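Local coordinates for protein arylalkylamine N-Acetyltransferase 2 (Aedes aegypti, PDB 4FD5) that probably transfers acyl groups from coenzyme A thioesters to arylalkylamines such as serotonin and dopamine, as expected of a GNAT-fold N-acyltransferase, at residues A[29-34]-A[133-138]; A[113-118]-A[187-192]; A[147-152]-A[181-186]; A[168-173]-A[214-219]. All coordinates share one frame; numbering follows the deposited sequence.

Interaction 1 of 4, residues A[29-34]-A[133-138]; sequences TFFADE and IRILSV
Phe30 and Ser137 mark the closest approach of the two backbones, with their CA atoms 6.3 Å apart, where the turn 29-34 passes strand 129-138. Phe30 bridges the interval. With CG anti to the backbone N (chi1 -179°), its ring reaches the strand and lays one face over Ile135: CG2 of Ile135 sits 3.6 Å from the ring centroid, only 11° off the ring normal, a CH-pi contact. CG1 and CD1 of Ile135 press on the CE2 side of the same ring, so the whole branched side chain is used. The CD1-CE1 side slants past Ser137 CB and the carbonyl of Leu136, Phe30 CE1 standing 3.7 Å from Leu136 O. Arg134 and Ile135 together face Leu80 in a classic beta bulge; in GNAT proteins this central strand commonly carries such a bulge where it parts from its parallel neighbour near the acyl-CoA site. Phe31 crosses Ile135 at about a right angle, its CE1 4.1 Å from Ile135 CD1, and continues into Leu26 and helix 50-60. A small serine suits position 137: its CB fits beside the Phe30 ring, while its buried OG is hydrogen-bonded to His25 NE2. Thr29 OG1 bonds to His25 O.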
loop_
_atom_site.group_PDB
_atom_site.type_symbol
_atom_site.label_atom_id
_atom_site.label_comp_id
_atom_site.label_asym_id
_atom_site.label_seq_id
_atom_site.Cartn_x
_atom_site.Cartn_y
_atom_site.Cartn_z
ATOM N N THR A 29 -12.799 -6.589 0.979
ATOM C CA THR A 29 -11.960 -7.153 2.029
ATOM C C THR A 29 -10.976 -6.172 2.618
ATOM O O THR A 29 -10.491 -6.373 3.739
ATOM C CB THR A 29 -11.184 -8.422 1.570
ATOM O OG1 THR A 29 -10.173 -8.057 0.627
ATOM C CG2 THR A 29 -12.105 -9.441 0.945
ATOM N N PHE A 30 -10.685 -5.110 1.876
ATOM C CA PHE A 30 -9.538 -4.292 2.213
ATOM C C PHE A 30 -9.848 -2.849 2.564
ATOM O O PHE A 30 -9.459 -2.378 3.618
ATOM C CB PHE A 30 -8.490 -4.326 1.100
ATOM C CG PHE A 30 -7.278 -3.506 1.410
ATOM C CD1 PHE A 30 -6.266 -4.022 2.215
ATOM C CD2 PHE A 30 -7.152 -2.214 0.924
ATOM C CE1 PHE A 30 -5.152 -3.274 2.516
ATOM C CE2 PHE A 30 -6.031 -1.458 1.220
ATOM C CZ PHE A 30 -5.026 -1.987 2.023
ATOM N N PHE A 31 -10.525 -2.145 1.662
ATOM C CA PHE A 31 -10.614 -0.691 1.739
ATOM C C PHE A 31 -11.175 -0.206 3.079
ATOM O O PHE A 31 -10.608 0.682 3.697
ATOM C CB PHE A 31 -11.485 -0.148 0.603
ATOM C CG PHE A 31 -10.815 -0.128 -0.759
ATOM C CD1 PHE A 31 -9.461 0.147 -0.898
ATOM C CD2 PHE A 31 -11.570 -0.354 -1.903
ATOM C CE1 PHE A 31 -8.867 0.190 -2.153
ATOM C CE2 PHE A 31 -10.984 -0.303 -3.170
ATOM C CZ PHE A 31 -9.629 -0.047 -3.292
ATOM N N ALA A 32 -12.287 -0.786 3.523
ATOM C CA ALA A 32 -12.941 -0.321 4.749
ATOM C C ALA A 32 -12.202 -0.740 6.027
ATOM O O ALA A 32 -12.433 -0.175 7.091
ATOM C CB ALA A 32 -14.385 -0.803 4.797
ATOM N N ASP A 33 -11.313 -1.722 5.902
ATOM C CA ASP A 33 -10.597 -2.305 7.041
ATOM C C ASP A 33 -9.210 -1.681 7.260
ATOM O O ASP A 33 -8.607 -1.823 8.321
ATOM C CB ASP A 33 -10.451 -3.805 6.781
ATOM C CG ASP A 33 -10.244 -4.611 8.042
ATOM O OD1 ASP A 33 -10.788 -4.236 9.101
ATOM O OD2 ASP A 33 -9.548 -5.645 7.954
ATOM N N GLU A 34 -8.690 -1.012 6.239
ATOM C CA GLU A 34 -7.375 -0.387 6.305
ATOM C C GLU A 34 -7.370 0.632 7.460
ATOM O O GLU A 34 -8.330 1.383 7.631
ATOM C CB GLU A 34 -7.090 0.281 4.945
ATOM C CG GLU A 34 -5.644 0.629 4.664
ATOM C CD GLU A 34 -5.262 1.989 5.201
ATOM O OE1 GLU A 34 -6.173 2.760 5.546
ATOM O OE2 GLU A 34 -4.056 2.286 5.259
ATOM N N ILE A 133 5.353 -1.137 -2.722
ATOM C CA ILE A 133 4.247 -2.006 -2.337
ATOM C C ILE A 133 3.179 -1.094 -1.746
ATOM O O ILE A 133 3.408 -0.434 -0.732
ATOM C CB ILE A 133 4.676 -3.047 -1.283
ATOM C CG1 ILE A 133 5.800 -3.929 -1.803
ATOM C CG2 ILE A 133 3.494 -3.934 -0.874
ATOM C CD1 ILE A 133 6.650 -4.533 -0.685
ATOM N N ARG A 134 2.016 -1.039 -2.385
ATOM C CA ARG A 134 0.981 -0.092 -1.985
ATOM C C ARG A 134 -0.146 -0.724 -1.198
ATOM O O ARG A 134 -0.634 -0.125 -0.230
ATOM C CB ARG A 134 0.429 0.643 -3.205
ATOM C CG ARG A 134 1.506 1.477 -3.851
ATOM C CD ARG A 134 0.995 2.303 -5.038
ATOM N NE ARG A 134 2.088 3.151 -5.497
ATOM C CZ ARG A 134 2.206 3.668 -6.716
ATOM N NH1 ARG A 134 1.273 3.457 -7.639
ATOM N NH2 ARG A 134 3.273 4.409 -7.002
ATOM N N ILE A 135 -0.590 -1.901 -1.641
ATOM C CA ILE A 135 -1.613 -2.631 -0.906
ATOM C C ILE A 135 -1.186 -4.079 -0.744
ATOM O O ILE A 135 -0.714 -4.686 -1.698
ATOM C CB ILE A 135 -2.969 -2.623 -1.648
ATOM C CG1 ILE A 135 -3.570 -1.217 -1.607
ATOM C CG2 ILE A 135 -3.920 -3.639 -1.030
ATOM C CD1 ILE A 135 -4.947 -1.130 -2.257
ATOM N N LEU A 136 -1.342 -4.625 0.463
ATOM C CA LEU A 136 -1.158 -6.056 0.696
ATOM C C LEU A 136 -2.428 -6.541 1.379
ATOM O O LEU A 136 -2.769 -6.068 2.474
ATOM C CB LEU A 136 0.066 -6.301 1.590
ATOM C CG LEU A 136 0.339 -7.741 2.031
ATOM C CD1 LEU A 136 0.584 -8.642 0.828
ATOM C CD2 LEU A 136 1.528 -7.749 2.967
ATOM N N SER A 137 -3.123 -7.470 0.733
ATOM C CA SER A 137 -4.476 -7.846 1.157
ATOM C C SER A 137 -4.676 -9.349 0.984
ATOM O O SER A 137 -4.318 -9.898 -0.054
ATOM C CB SER A 137 -5.507 -7.091 0.293
ATOM O OG SER A 137 -6.827 -7.475 0.640
ATOM N N VAL A 138 -5.211 -10.023 2.006
ATOM C CA VAL A 138 -5.501 -11.449 1.901
ATOM C C VAL A 138 -6.914 -11.695 2.413
ATOM O O VAL A 138 -7.255 -11.280 3.521
ATOM C CB VAL A 138 -4.505 -12.302 2.724
ATOM C CG1 VAL A 138 -4.872 -13.806 2.643
ATOM C CG2 VAL A 138 -3.088 -12.057 2.251
#

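Interaction 2 of 4, residues A[113-118]-A[187-192]; sequences YEQNLK and TKCEIN
Gln115, near the end of helix 103-116, sets its amide against Cys189 and Ile191 of strand 186-192, an edge strand of the mixed GNAT sheet. The shortest approach is Gln115 OE1 to Cys189 SG, 3.3 Å. Beyond that, the Gln115 side chain crosses that of Ile191 at about a right angle: Gln115 CD is 3.9 Å from Ile191 CG2, and Gln115 NE2 is 3.8 Å from Ile191 CD1. Ile191 thus offers both its branches to one flat group, and glutamine suits the place because its chain is long enough to span the interval yet can fold. The bend at chi2 (-63°) turns the chain from running along the strand toward it, bringing the amide to Cys189 and Ile191. Lys118 supplies a different surface. Its CB, CD and CE all pass close to Cys189 SG, so the methylenes roof the buried sulfur on a side where the lysine itself is solvent-exposed.

What presents these side chains lies one shell out. Lys188 and Cys189 both face Ile216 in a classic beta bulge, at a corner of the strand, and Cys189 and Ile191 then point alike toward the helix while Glu190 between them turns the other way. Leu214 of the adjoining strand also touches Gln115. The residues on either side of Gln115 have outside partners: Glu114 bonds to Tyr196 OH, and Asn116 reaches Lys168 and Asp170. Outermost in the contact, Lys118 CE stands 4.0 Å from Cys189 SG.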
loop_
_atom_site.group_PDB
_atom_site.type_symbol
_atom_site.label_atom_id
_atom_site.label_comp_id
_atom_site.label_asym_id
_atom_site.label_seq_id
_atom_site.Cartn_x
_atom_site.Cartn_y
_atom_site.Cartn_z
ATOM N N TYR A 113 2.001 12.284 2.379
ATOM C CA TYR A 113 2.862 13.288 1.736
ATOM C C TYR A 113 3.889 13.892 2.705
ATOM O O TYR A 113 5.100 13.952 2.435
ATOM C CB TYR A 113 1.978 14.382 1.130
ATOM C CG TYR A 113 2.746 15.569 0.606
ATOM C CD1 TYR A 113 3.370 15.524 -0.636
ATOM C CD2 TYR A 113 2.842 16.738 1.355
ATOM C CE1 TYR A 113 4.072 16.606 -1.111
ATOM C CE2 TYR A 113 3.545 17.822 0.888
ATOM C CZ TYR A 113 4.159 17.748 -0.346
ATOM O OH TYR A 113 4.861 18.838 -0.810
ATOM N N GLU A 114 3.389 14.324 3.852
ATOM C CA GLU A 114 4.232 14.926 4.869
ATOM C C GLU A 114 5.330 13.990 5.324
ATOM O O GLU A 114 6.482 14.403 5.462
ATOM C CB GLU A 114 3.405 15.301 6.081
ATOM C CG GLU A 114 2.483 16.447 5.861
ATOM C CD GLU A 114 1.737 16.769 7.132
ATOM O OE1 GLU A 114 1.341 15.814 7.846
ATOM O OE2 GLU A 114 1.575 17.967 7.426
ATOM N N GLN A 115 4.989 12.732 5.574
ATOM C CA GLN A 115 6.014 11.824 6.069
ATOM C C GLN A 115 7.040 11.547 4.981
ATOM O O GLN A 115 8.245 11.484 5.256
ATOM C CB GLN A 115 5.402 10.535 6.609
ATOM C CG GLN A 115 4.618 10.757 7.891
ATOM C CD GLN A 115 5.510 11.243 9.014
ATOM O OE1 GLN A 115 6.435 10.543 9.424
ATOM N NE2 GLN A 115 5.255 12.452 9.498
ATOM N N ASN A 116 6.569 11.419 3.745
ATOM C CA ASN A 116 7.492 11.195 2.631
ATOM C C ASN A 116 8.459 12.351 2.371
ATOM O O ASN A 116 9.526 12.141 1.786
ATOM C CB ASN A 116 6.737 10.812 1.361
ATOM C CG ASN A 116 6.506 9.323 1.264
ATOM O OD1 ASN A 116 7.436 8.567 0.986
ATOM N ND2 ASN A 116 5.272 8.890 1.506
ATOM N N LEU A 117 8.099 13.560 2.795
ATOM C CA LEU A 117 9.057 14.673 2.700
ATOM C C LEU A 117 10.313 14.523 3.570
ATOM O O LEU A 117 11.300 15.236 3.376
ATOM C CB LEU A 117 8.383 15.997 3.049
ATOM C CG LEU A 117 7.351 16.538 2.068
ATOM C CD1 LEU A 117 6.746 17.837 2.620
ATOM C CD2 LEU A 117 7.974 16.775 0.708
ATOM N N LYS A 118 10.285 13.615 4.532
ATOM C CA LYS A 118 11.342 13.577 5.533
ATOM C C LYS A 118 12.494 12.670 5.132
ATOM O O LYS A 118 13.520 12.618 5.806
ATOM C CB LYS A 118 10.768 13.150 6.878
ATOM C CG LYS A 118 9.656 14.070 7.348
ATOM C CD LYS A 118 9.024 13.575 8.625
ATOM C CE LYS A 118 10.082 13.317 9.686
ATOM N NZ LYS A 118 9.486 13.180 11.055
ATOM N N THR A 187 12.832 0.224 8.780
ATOM C CA THR A 187 12.074 1.461 8.969
ATOM C C THR A 187 12.968 2.688 8.772
ATOM O O THR A 187 14.012 2.819 9.424
ATOM C CB THR A 187 11.406 1.491 10.368
ATOM O OG1 THR A 187 10.506 0.383 10.476
ATOM C CG2 THR A 187 10.643 2.782 10.591
ATOM N N LYS A 188 12.560 3.563 7.858
ATOM C CA LYS A 188 13.285 4.789 7.565
ATOM C C LYS A 188 12.609 5.981 8.224
ATOM O O LYS A 188 13.277 6.960 8.569
ATOM C CB LYS A 188 13.393 5.014 6.056
ATOM C CG LYS A 188 14.069 3.872 5.319
ATOM C CD LYS A 188 15.390 3.507 5.991
ATOM C CE LYS A 188 16.583 3.857 5.115
ATOM N NZ LYS A 188 17.872 3.627 5.836
ATOM N N CYS A 189 11.291 5.904 8.397
ATOM C CA CYS A 189 10.553 7.037 8.979
ATOM C C CYS A 189 9.373 6.455 9.740
ATOM O O CYS A 189 8.807 5.475 9.299
ATOM C CB CYS A 189 10.064 7.976 7.851
ATOM S SG CYS A 189 9.404 9.558 8.397
ATOM N N GLU A 190 8.997 7.023 10.881
ATOM C CA GLU A 190 7.823 6.502 11.581
ATOM C C GLU A 190 7.117 7.578 12.384
ATOM O O GLU A 190 7.734 8.546 12.814
ATOM C CB GLU A 190 8.181 5.316 12.470
ATOM C CG GLU A 190 9.060 5.635 13.656
ATOM C CD GLU A 190 9.439 4.385 14.432
ATOM O OE1 GLU A 190 9.102 3.270 13.972
ATOM O OE2 GLU A 190 10.079 4.513 15.491
ATOM N N ILE A 191 5.812 7.395 12.577
ATOM C CA ILE A 191 5.041 8.320 13.410
ATOM C C ILE A 191 3.914 7.595 14.146
ATOM O O ILE A 191 3.242 6.720 13.582
ATOM C CB ILE A 191 4.499 9.512 12.588
ATOM C CG1 ILE A 191 3.833 10.550 13.510
ATOM C CG2 ILE A 191 3.531 9.039 11.510
ATOM C CD1 ILE A 191 3.391 11.802 12.772
ATOM N N ASN A 192 3.736 7.930 15.424
ATOM C CA ASN A 192 2.670 7.354 16.232
ATOM C C ASN A 192 1.386 8.109 15.974
ATOM O O ASN A 192 1.381 9.339 16.016
ATOM C CB ASN A 192 2.992 7.472 17.725
ATOM C CG ASN A 192 4.162 6.609 18.148
ATOM O OD1 ASN A 192 4.226 5.428 17.817
ATOM N ND2 ASN A 192 5.090 7.197 18.894
#

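Interaction 3 of 4, residues A[147-152]-A[181-186]; sequences LAKKLI and SSLGFI
This is a small hydrophobic contact with a watered rim, in which Lys149 and Ile152 on the first turns of helix 147-161 meet Ser182, Leu183 and Phe185, where helix 174-182 ends and the chain heads for strand 186-192. Leu183 is the wedge, and its two methyls divide the work. CD1 pushes against Ile152, 3.4 Å from CG2, tighter than ordinary carbon contact; CD2 lies 3.6 Å from Lys149 CE. Ile152 CG2 also approaches Phe185 CE1 more loosely, at 4.4 Å, so Ile152 meets the residues on either side of Gly184. Both helices belong to the GNAT core: 147-161 follows the loop bearing the family's R-x-x-G-x-G acyl-CoA signature, and 174-182 is the next helix along the chain. The second helix closes in a Schellman motif, with Gly184 N bonded to Ser181 O and Phe185 N to Val180 O. Gly184 is the C-prime residue, and its positive phi (94°) is one that glycine adopts easily; Leu183 before it and Phe185 after it both point toward the first helix. Lys149 suits the exposed rim: all its torsions are extended, so the methylenes run past Leu183 while the ammonium reaches solvent. There NZ donates to a water at 2.6 Å, and this water in turn donates to Ser182 O at 2.9 Å. Ser182 OG, beside Lys149 CE, is spoken for by Val179 O within its own helix.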
loop_
_atom_site.group_PDB
_atom_site.type_symbol
_atom_site.label_atom_id
_atom_site.label_comp_id
_atom_site.label_asym_id
_atom_site.label_seq_id
_atom_site.Cartn_x
_atom_site.Cartn_y
_atom_site.Cartn_z
ATOM N N LEU A 147 0.073 -16.538 2.872
ATOM C CA LEU A 147 -0.021 -15.816 1.597
ATOM C C LEU A 147 0.516 -14.384 1.630
ATOM O O LEU A 147 1.118 -13.935 0.659
ATOM C CB LEU A 147 -1.450 -15.837 1.026
ATOM C CG LEU A 147 -2.005 -17.207 0.650
ATOM C CD1 LEU A 147 -3.438 -17.055 0.190
ATOM C CD2 LEU A 147 -1.153 -17.861 -0.432
ATOM N N ALA A 148 0.308 -13.646 2.716
ATOM C CA ALA A 148 0.830 -12.275 2.752
ATOM C C ALA A 148 2.350 -12.239 2.484
ATOM O O ALA A 148 2.862 -11.473 1.625
ATOM C CB ALA A 148 0.480 -11.606 4.083
ATOM N N LYS A 149 3.075 -13.093 3.209
ATOM C CA LYS A 149 4.516 -13.117 3.103
ATOM C C LYS A 149 4.905 -13.570 1.700
ATOM O O LYS A 149 5.771 -12.974 1.068
ATOM C CB LYS A 149 5.112 -14.036 4.174
ATOM C CG LYS A 149 6.613 -13.981 4.244
ATOM C CD LYS A 149 7.069 -14.816 5.437
ATOM C CE LYS A 149 8.551 -14.675 5.686
ATOM N NZ LYS A 149 9.001 -15.560 6.802
ATOM N N LYS A 150 4.231 -14.601 1.193
ATOM C CA LYS A 150 4.534 -15.103 -0.147
ATOM C C LYS A 150 4.285 -14.048 -1.230
ATOM O O LYS A 150 5.037 -13.963 -2.193
ATOM C CB LYS A 150 3.746 -16.368 -0.449
ATOM C CG LYS A 150 4.093 -17.532 0.479
ATOM C CD LYS A 150 3.266 -18.770 0.117
ATOM C CE LYS A 150 3.537 -19.934 1.062
ATOM N NZ LYS A 150 4.957 -20.371 0.991
ATOM N N LEU A 151 3.239 -13.251 -1.065
ATOM C CA LEU A 151 2.952 -12.176 -2.010
ATOM C C LEU A 151 4.074 -11.158 -2.059
ATOM O O LEU A 151 4.439 -10.681 -3.139
ATOM C CB LEU A 151 1.613 -11.509 -1.678
ATOM C CG LEU A 151 0.372 -12.278 -2.089
ATOM C CD1 LEU A 151 -0.854 -11.723 -1.378
ATOM C CD2 LEU A 151 0.217 -12.211 -3.616
ATOM N N ILE A 152 4.638 -10.833 -0.897
ATOM C CA ILE A 152 5.766 -9.908 -0.892
ATOM C C ILE A 152 7.025 -10.568 -1.488
ATOM O O ILE A 152 7.776 -9.937 -2.219
ATOM C CB ILE A 152 6.039 -9.367 0.526
ATOM C CG1 ILE A 152 4.810 -8.598 1.036
ATOM C CG2 ILE A 152 7.234 -8.448 0.505
ATOM C CD1 ILE A 152 4.296 -7.552 0.049
ATOM N N SER A 181 8.934 -6.528 7.689
ATOM C CA SER A 181 10.078 -6.605 8.610
ATOM C C SER A 181 10.710 -7.985 8.550
ATOM O O SER A 181 11.943 -8.130 8.516
ATOM C CB SER A 181 9.627 -6.334 10.051
ATOM O OG SER A 181 9.321 -4.974 10.254
ATOM N N SER A 182 9.866 -9.013 8.545
ATOM C CA SER A 182 10.347 -10.388 8.492
ATOM C C SER A 182 11.080 -10.696 7.195
ATOM O O SER A 182 11.875 -11.647 7.129
ATOM C CB SER A 182 9.194 -11.373 8.681
ATOM O OG SER A 182 8.462 -11.569 7.483
ATOM N N LEU A 183 10.794 -9.905 6.161
ATOM C CA LEU A 183 11.495 -10.054 4.881
ATOM C C LEU A 183 12.648 -9.060 4.644
ATOM O O LEU A 183 13.111 -8.886 3.512
ATOM C CB LEU A 183 10.485 -9.970 3.736
ATOM C CG LEU A 183 9.473 -11.104 3.725
ATOM C CD1 LEU A 183 8.326 -10.806 2.756
ATOM C CD2 LEU A 183 10.176 -12.404 3.367
ATOM N N GLY A 184 13.108 -8.411 5.715
ATOM C CA GLY A 184 14.288 -7.573 5.639
ATOM C C GLY A 184 14.058 -6.094 5.381
ATOM O O GLY A 184 15.017 -5.351 5.179
ATOM N N PHE A 185 12.804 -5.652 5.376
ATOM C CA PHE A 185 12.545 -4.221 5.256
ATOM C C PHE A 185 12.932 -3.514 6.547
ATOM O O PHE A 185 12.747 -4.061 7.641
ATOM C CB PHE A 185 11.077 -3.948 4.910
ATOM C CG PHE A 185 10.726 -4.212 3.468
ATOM C CD1 PHE A 185 10.792 -5.494 2.945
ATOM C CD2 PHE A 185 10.321 -3.175 2.639
ATOM C CE1 PHE A 185 10.460 -5.744 1.606
ATOM C CE2 PHE A 185 9.990 -3.414 1.302
ATOM C CZ PHE A 185 10.047 -4.700 0.792
ATOM N N ILE A 186 13.469 -2.305 6.391
ATOM C CA ILE A 186 13.972 -1.482 7.486
ATOM C C ILE A 186 13.143 -0.210 7.562
ATOM O O ILE A 186 12.823 0.391 6.532
ATOM C CB ILE A 186 15.438 -1.070 7.202
ATOM C CG1 ILE A 186 16.318 -2.311 7.052
ATOM C CG2 ILE A 186 15.967 -0.123 8.278
ATOM C CD1 ILE A 186 16.158 -3.286 8.173
HETATM O O HOH W 1 11.383 -14.472 7.089
#

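Interaction 4 of 4, residues A[168-173]-A[214-219]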
loop_
_atom_site.group_PDB
_atom_site.type_symbol
_atom_site.label_atom_id
_atom_site.label_comp_id
_atom_site.label_asym_id
_atom_site.label_seq_id
_atom_site.Cartn_x
_atom_site.Cartn_y
_atom_site.Cartn_z
ATOM N N LYS A 168 10.010 -0.213 -1.472
ATOM C CA LYS A 168 9.547 0.731 -0.453
ATOM C C LYS A 168 8.103 0.422 -0.133
ATOM O O LYS A 168 7.357 0.010 -1.014
ATOM C CB LYS A 168 9.661 2.160 -1.013
ATOM C CG LYS A 168 8.997 3.270 -0.197
ATOM C CD LYS A 168 9.081 4.597 -0.965
ATOM C CE LYS A 168 8.592 5.786 -0.134
ATOM N NZ LYS A 168 7.111 5.877 -0.100
ATOM N N THR A 169 7.694 0.607 1.121
ATOM C CA THR A 169 6.272 0.540 1.438
ATOM C C THR A 169 5.937 1.537 2.547
ATOM O O THR A 169 6.716 1.710 3.487
ATOM C CB THR A 169 5.824 -0.898 1.816
ATOM O OG1 THR A 169 4.394 -0.974 1.865
ATOM C CG2 THR A 169 6.384 -1.305 3.173
ATOM N N ASP A 170 4.787 2.197 2.429
ATOM C CA ASP A 170 4.323 3.099 3.470
ATOM C C ASP A 170 3.255 2.329 4.241
ATOM O O ASP A 170 2.073 2.351 3.895
ATOM C CB ASP A 170 3.779 4.404 2.862
ATOM C CG ASP A 170 4.828 5.159 2.031
ATOM O OD1 ASP A 170 6.017 4.753 2.027
ATOM O OD2 ASP A 170 4.458 6.147 1.360
ATOM N N ALA A 171 3.707 1.629 5.276
ATOM C CA ALA A 171 2.929 0.631 5.961
ATOM C C ALA A 171 2.176 1.274 7.102
ATOM O O ALA A 171 2.776 1.730 8.071
ATOM C CB ALA A 171 3.835 -0.459 6.480
ATOM N N THR A 172 0.858 1.321 6.964
ATOM C CA THR A 172 0.021 1.999 7.948
ATOM C C THR A 172 -0.417 1.074 9.059
ATOM O O THR A 172 -0.852 1.546 10.110
ATOM C CB THR A 172 -1.243 2.585 7.291
ATOM O OG1 THR A 172 -2.004 1.523 6.695
ATOM C CG2 THR A 172 -0.860 3.591 6.219
ATOM N N GLY A 173 -0.322 -0.233 8.821
ATOM C CA GLY A 173 -0.836 -1.217 9.762
ATOM C C GLY A 173 0.209 -2.171 10.316
ATOM O O GLY A 173 1.227 -2.451 9.673
ATOM N N LEU A 214 2.534 4.697 11.627
ATOM C CA LEU A 214 2.793 4.655 10.191
ATOM C C LEU A 214 4.303 4.513 10.046
ATOM O O LEU A 214 5.052 5.308 10.618
ATOM C CB LEU A 214 2.350 5.952 9.526
ATOM C CG LEU A 214 2.934 6.251 8.142
ATOM C CD1 LEU A 214 2.538 5.193 7.127
ATOM C CD2 LEU A 214 2.461 7.611 7.680
ATOM N N LYS A 215 4.760 3.500 9.308
ATOM C CA LYS A 215 6.197 3.327 9.100
ATOM C C LYS A 215 6.485 3.335 7.613
ATOM O O LYS A 215 5.877 2.568 6.871
ATOM C CB LYS A 215 6.691 2.010 9.696
ATOM C CG LYS A 215 6.468 1.860 11.194
ATOM C CD LYS A 215 7.121 0.580 11.724
ATOM C CE LYS A 215 6.905 0.446 13.229
ATOM N NZ LYS A 215 7.656 -0.713 13.778
ATOM N N ILE A 216 7.381 4.216 7.176
ATOM C CA ILE A 216 7.927 4.132 5.825
ATOM C C ILE A 216 9.169 3.246 5.872
ATOM O O ILE A 216 10.148 3.553 6.593
ATOM C CB ILE A 216 8.260 5.499 5.225
ATOM C CG1 ILE A 216 6.988 6.342 5.111
ATOM C CG2 ILE A 216 8.934 5.334 3.863
ATOM C CD1 ILE A 216 7.243 7.734 4.563
ATOM N N MET A 217 9.097 2.152 5.114
ATOM C CA MET A 217 10.044 1.055 5.232
ATOM C C MET A 217 10.625 0.740 3.872
ATOM O O MET A 217 9.959 0.912 2.851
ATOM C CB MET A 217 9.345 -0.191 5.796
ATOM C CG MET A 217 8.616 0.071 7.113
ATOM S SD MET A 217 7.746 -1.354 7.792
ATOM C CE MET A 217 9.127 -2.257 8.514
ATOM N N CYS A 218 11.869 0.286 3.847
ATOM C CA CYS A 218 12.481 -0.031 2.561
ATOM C C CYS A 218 13.481 -1.184 2.612
ATOM O O CYS A 218 13.938 -1.592 3.678
ATOM C CB CYS A 218 13.130 1.215 1.961
ATOM S SG CYS A 218 14.610 1.722 2.842
ATOM N N LYS A 219 13.802 -1.715 1.445
ATOM C CA LYS A 219 14.736 -2.826 1.355
ATOM C C LYS A 219 15.581 -2.660 0.104
ATOM O O LYS A 219 15.045 -2.426 -0.980
ATOM C CB LYS A 219 13.979 -4.156 1.294
ATOM C CG LYS A 219 14.880 -5.376 1.313
ATOM C CD LYS A 219 14.110 -6.670 1.174
ATOM C CE LYS A 219 15.093 -7.842 1.280
ATOM N NZ LYS A 219 14.457 -9.159 1.073
#
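Asp170 and Ile216 lie side by side and point the same way, a cross-strand pair in the antiparallel ladder that joins strands 166-171 and 213-220 of the GNAT sheet. The short strand segments approach to 4.7 Å between axes, and their N-to-C directions make 171°, nearly exactly antiparallel. Asp170 and Ile216 form a non-hydrogen-bonded pair, as do Lys168 and Cys218; all four side chains share one face. The alternate pairs, Thr169 with Met217 and Ala171 with Lys215, are hydrogen-bonded through both partners, giving four N-H...O bonds, each 2.9 Å between the backbone N of one residue and the O of the other.

On the face of Asp170, an apolar side chain flanks a charged one. Ile216 CG1 leans toward Asp170, while CG2, anti to the backbone N, runs along its strand to lie 3.5 Å from Asp170 OD1 and touch Lys168 CE. Asn116 of helix 103-116 bonds to both Lys168 and Asp170, satisfying polar ends within this largely buried region.

The opposite face carries Thr169 and Met217, also side by side, with Thr169 CG2 4.1 Å from Met217 CB; Thr169 OG1 instead serves Ile133 O of the next strand. Small Ala171 lets the bent Met217 pass, with Ala171 CB 4.2 Å from Met217 SD. Past the ladder, Leu214 CD1 comes within 3.9 Å of Thr172 CG2, the side chains crossing at a slant. Lys168 curls at chi4 (-79°) to bring NZ 2.6 Å from Asp170 OD1, a salt bridge in which NZ meets OD1 on its syn side, 16° out of the carboxylate plane.

In the fold
Interaction 4 is the buried one, and the only one built on backbone hydrogen bonds between strands; the other three set side chains of helices or turns against sheet or helix. Interactions 1 and 4 use neighbouring strands of the same sheet and join through Ile133 O with Thr169 OG1 and Glu34 OE2 with Thr172 OG1. Interaction 2 adds the edge strand, bonded to interaction 4 at Ile216, and its Asn116 reaches the Lys168-Asp170 pair. Interactions 2 and 3 lie toward the surface, each with an exposed lysine at its rim; interaction 3 also uses water, and meets interaction 1 where Phe185 and Ile152 pack on Ile133. Aromatic-aliphatic contact dominates interaction 1, amide and sulfur interaction 2.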